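Local structure of LupI (Flavobacterium sp. YS-80-122, 6IY4) at residues 51-59 and 69-78. The protein probably inhibits a secreted metalloendopeptidase, as a periplasmic member of the Inh family of bacterial protease inhibitors. Sequence-based numbering, arbitrary orientation.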
loop_
_atom_site.group_PDB
_atom_site.type_symbol
_atom_site.label_atom_id
_atom_site.label_comp_id
_atom_site.label_asym_id
_atom_site.label_seq_id
_atom_site.Cartn_x
_atom_site.Cartn_y
_atom_site.Cartn_z
ATOM N N SER A 51 3.783 3.944 6.912
ATOM C CA SER A 51 4.241 5.275 7.336
ATOM C C SER A 51 4.308 6.189 6.138
ATOM O O SER A 51 4.961 5.879 5.148
ATOM C CB SER A 51 5.580 5.186 8.001
ATOM O OG SER A 51 5.903 6.430 8.597
ATOM N N PRO A 52 3.676 7.365 6.208
ATOM C CA PRO A 52 3.740 8.299 5.095
ATOM C C PRO A 52 5.115 8.956 5.061
ATOM O O PRO A 52 5.767 9.046 6.091
ATOM C CB PRO A 52 2.657 9.341 5.387
ATOM C CG PRO A 52 2.170 9.061 6.769
ATOM C CD PRO A 52 2.874 7.853 7.330
ATOM N N THR A 53 5.513 9.408 3.887
ATOM C CA THR A 53 6.756 10.184 3.673
ATOM C C THR A 53 6.333 11.427 2.930
ATOM O O THR A 53 5.195 11.549 2.483
ATOM C CB THR A 53 7.790 9.364 2.902
ATOM O OG1 THR A 53 7.336 9.361 1.542
ATOM C CG2 THR A 53 7.967 7.970 3.472
ATOM N N PRO A 54 7.243 12.402 2.753
ATOM C CA PRO A 54 6.850 13.644 2.111
ATOM C C PRO A 54 6.296 13.455 0.694
ATOM O O PRO A 54 5.477 14.237 0.268
ATOM C CB PRO A 54 8.173 14.414 2.139
ATOM C CG PRO A 54 8.841 13.888 3.380
ATOM C CD PRO A 54 8.632 12.398 3.206
ATOM N N ASP A 55 6.740 12.409 0.009
ATOM C CA ASP A 55 6.484 12.187 -1.425
ATOM C C ASP A 55 5.920 10.796 -1.673
ATOM O O ASP A 55 5.958 10.370 -2.832
ATOM C CB ASP A 55 7.782 12.328 -2.216
ATOM C CG ASP A 55 8.900 11.392 -1.760
ATOM O OD1 ASP A 55 8.754 10.745 -0.719
ATOM O OD2 ASP A 55 9.871 11.290 -2.506
ATOM N N GLY A 56 5.452 10.112 -0.626
ATOM C CA GLY A 56 5.087 8.713 -0.855
ATOM C C GLY A 56 4.710 8.023 0.432
ATOM O O GLY A 56 4.242 8.689 1.395
ATOM N N LEU A 57 4.797 6.704 0.406
ATOM C CA LEU A 57 4.286 5.881 1.493
ATOM C C LEU A 57 5.165 4.649 1.649
ATOM O O LEU A 57 5.497 4.018 0.631
ATOM C CB LEU A 57 2.859 5.483 1.138
ATOM C CG LEU A 57 2.143 4.569 2.134
ATOM C CD1 LEU A 57 1.924 5.317 3.433
ATOM C CD2 LEU A 57 0.802 4.096 1.613
ATOM N N LEU A 58 5.452 4.254 2.881
ATOM C CA LEU A 58 6.187 3.004 3.172
ATOM C C LEU A 58 5.217 1.986 3.723
ATOM O O LEU A 58 4.523 2.321 4.665
ATOM C CB LEU A 58 7.265 3.238 4.220
ATOM C CG LEU A 58 8.514 3.936 3.729
ATOM C CD1 LEU A 58 9.310 4.391 4.929
ATOM C CD2 LEU A 58 9.382 3.036 2.858
ATOM N N LEU A 59 5.198 0.824 3.117
ATOM C CA LEU A 59 4.576 -0.376 3.694
ATOM C C LEU A 59 5.709 -1.148 4.357
ATOM O O LEU A 59 6.757 -1.332 3.717
ATOM C CB LEU A 59 3.922 -1.209 2.604
ATOM C CG LEU A 59 2.946 -0.491 1.668
ATOM C CD1 LEU A 59 2.311 -1.496 0.739
ATOM C CD2 LEU A 59 1.902 0.287 2.458
ATOM N N PHE A 69 8.017 0.808 -1.041
ATOM C CA PHE A 69 7.872 2.269 -1.095
ATOM C C PHE A 69 7.020 2.583 -2.313
ATOM O O PHE A 69 7.356 2.125 -3.425
ATOM C CB PHE A 69 9.215 2.988 -1.193
ATOM C CG PHE A 69 9.024 4.471 -1.399
ATOM C CD1 PHE A 69 8.569 5.276 -0.367
ATOM C CD2 PHE A 69 9.251 5.037 -2.630
ATOM C CE1 PHE A 69 8.379 6.626 -0.550
ATOM C CE2 PHE A 69 9.053 6.389 -2.816
ATOM C CZ PHE A 69 8.622 7.169 -1.785
ATOM N N LEU A 70 5.980 3.388 -2.125
ATOM C CA LEU A 70 5.137 3.858 -3.255
ATOM C C LEU A 70 5.235 5.377 -3.354
ATOM O O LEU A 70 5.156 6.060 -2.335
ATOM C CB LEU A 70 3.676 3.464 -3.062
ATOM C CG LEU A 70 3.415 1.971 -2.836
ATOM C CD1 LEU A 70 3.393 1.550 -1.368
ATOM C CD2 LEU A 70 2.106 1.547 -3.499
ATOM N N GLU A 71 5.342 5.852 -4.568
ATOM C CA GLU A 71 5.360 7.309 -4.837
ATOM C C GLU A 71 3.926 7.835 -4.866
ATOM O O GLU A 71 3.060 7.221 -5.475
ATOM C CB GLU A 71 6.097 7.493 -6.157
ATOM C CG GLU A 71 6.307 8.903 -6.622
ATOM C CD GLU A 71 7.228 8.937 -7.841
ATOM O OE1 GLU A 71 7.401 7.872 -8.506
ATOM O OE2 GLU A 71 7.798 10.026 -8.111
ATOM N N LEU A 72 3.727 9.023 -4.318
ATOM C CA LEU A 72 2.472 9.787 -4.413
ATOM C C LEU A 72 2.362 10.287 -5.836
ATOM O O LEU A 72 3.358 10.913 -6.316
ATOM C CB LEU A 72 2.552 10.945 -3.429
ATOM C CG LEU A 72 1.317 11.818 -3.327
ATOM C CD1 LEU A 72 0.066 11.038 -3.031
ATOM C CD2 LEU A 72 1.585 12.873 -2.268
ATOM N N ARG A 73 1.250 9.994 -6.509
ATOM C CA ARG A 73 1.099 10.412 -7.928
ATOM C C ARG A 73 0.190 11.632 -8.021
ATOM O O ARG A 73 0.460 12.517 -8.808
ATOM C CB ARG A 73 0.645 9.235 -8.786
ATOM C CG ARG A 73 1.681 8.124 -8.876
ATOM C CD ARG A 73 2.451 8.000 -10.191
ATOM N NE ARG A 73 2.867 9.279 -10.713
ATOM C CZ ARG A 73 3.903 9.971 -10.274
ATOM N NH1 ARG A 73 4.661 9.483 -9.308
ATOM N NH2 ARG A 73 4.177 11.155 -10.796
ATOM N N GLU A 74 -0.851 11.671 -7.235
ATOM C CA GLU A 74 -1.934 12.673 -7.291
ATOM C C GLU A 74 -2.817 12.335 -6.111
ATOM O O GLU A 74 -2.620 11.268 -5.499
ATOM C CB GLU A 74 -2.794 12.579 -8.542
ATOM C CG GLU A 74 -3.575 11.299 -8.540
ATOM C CD GLU A 74 -4.423 11.021 -9.749
ATOM O OE1 GLU A 74 -4.231 9.948 -10.363
ATOM O OE2 GLU A 74 -5.301 11.859 -10.034
ATOM N N ALA A 75 -3.752 13.199 -5.799
ATOM C CA ALA A 75 -4.577 13.040 -4.597
ATOM C C ALA A 75 -5.168 11.630 -4.558
ATOM O O ALA A 75 -5.839 11.238 -5.505
ATOM C CB ALA A 75 -5.666 14.084 -4.615
ATOM N N GLY A 76 -4.902 10.914 -3.465
ATOM C CA GLY A 76 -5.523 9.601 -3.242
ATOM C C GLY A 76 -4.968 8.530 -4.155
ATOM O O GLY A 76 -5.674 7.566 -4.385
ATOM N N ARG A 77 -3.745 8.653 -4.653
ATOM C CA ARG A 77 -3.148 7.574 -5.484
ATOM C C ARG A 77 -1.649 7.461 -5.238
ATOM O O ARG A 77 -0.943 8.487 -5.338
ATOM C CB ARG A 77 -3.362 7.848 -6.976
ATOM C CG ARG A 77 -2.823 6.762 -7.900
ATOM C CD ARG A 77 -3.025 7.163 -9.356
ATOM N NE ARG A 77 -2.541 6.143 -10.272
ATOM C CZ ARG A 77 -3.288 5.200 -10.844
ATOM N NH1 ARG A 77 -4.583 5.108 -10.604
ATOM N NH2 ARG A 77 -2.723 4.336 -11.655
ATOM N N TYR A 78 -1.195 6.252 -4.946
ATOM C CA TYR A 78 0.246 5.921 -4.886
ATOM C C TYR A 78 0.541 4.796 -5.863
ATOM O O TYR A 78 -0.324 3.980 -6.140
ATOM C CB TYR A 78 0.653 5.460 -3.494
ATOM C CG TYR A 78 0.490 6.443 -2.377
ATOM C CD1 TYR A 78 -0.668 6.464 -1.642
ATOM C CD2 TYR A 78 1.517 7.283 -2.024
ATOM C CE1 TYR A 78 -0.814 7.324 -0.565
ATOM C CE2 TYR A 78 1.378 8.169 -0.982
ATOM C CZ TYR A 78 0.205 8.187 -0.249
ATOM O OH TYR A 78 0.001 9.040 0.792
HETATM O O HOH W 1 2.178 10.469 1.645
#
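Leu57 and Leu70 form the hydrogen-bonded pair of an antiparallel ladder in which strand 56-59 and strand 69-74 run at 154° to each other, Leu57 N giving its hydrogen to Leu70 O (2.8 Å) and Leu70 N returning one to Leu57 O. The ladder reaches into the type I turn Thr53-Gly56, where Leu72 N bonds to Asp55 O at 3.0 Å, almost straight at the hydrogen though tilted out of the carbonyl plane. The case illustrates how a glycine in a strand lets a neighbouring aromatic ring lie across the backbone. Phe69 has CG anti to its backbone N (chi1 174°), which brings the ring obliquely past Gly56, its CE1 3.9 Å from Gly56 CA; having no side chain, Gly56 leaves room for the ring and for the close approach of Leu70 O. Polar and apolar groups line the ring's edge: Leu58 CD2 lies 4.0 Å from Phe69 CD1, Thr53 OG1 comes in the ring plane toward CE1, and Asp55 OD1 sits 3.7 Å from Phe69 CZ. The last two are tied together, since Thr53 OG1 donates to Asp55 OD1.

On the other face of the sheet, Tyr78 is sandwiched between leucines. Leu57 CB makes a CH-pi contact over one side, 4.0 Å from the ring centroid, while Leu72 CD1 lies above the opposite face, toward the rim. A water in the plane of the tyrosine ring links Tyr78 OH to Gly56 O, each 2.7 Å away. Farther along, Leu59 CG rests against Leu70 CD1. This hairpin of strands 56-60 and 66-74, flanked by strands 49-53 and 77-82, belongs to the antiparallel beta barrel expected of Inh-family inhibitors; on its Leu57 face, Leu57 packs on Trp50 of strand 49-53 and on Met90, and Tyr78 meets Trp10, Met90 of strand 86-92 and Val6 of helix 3-6.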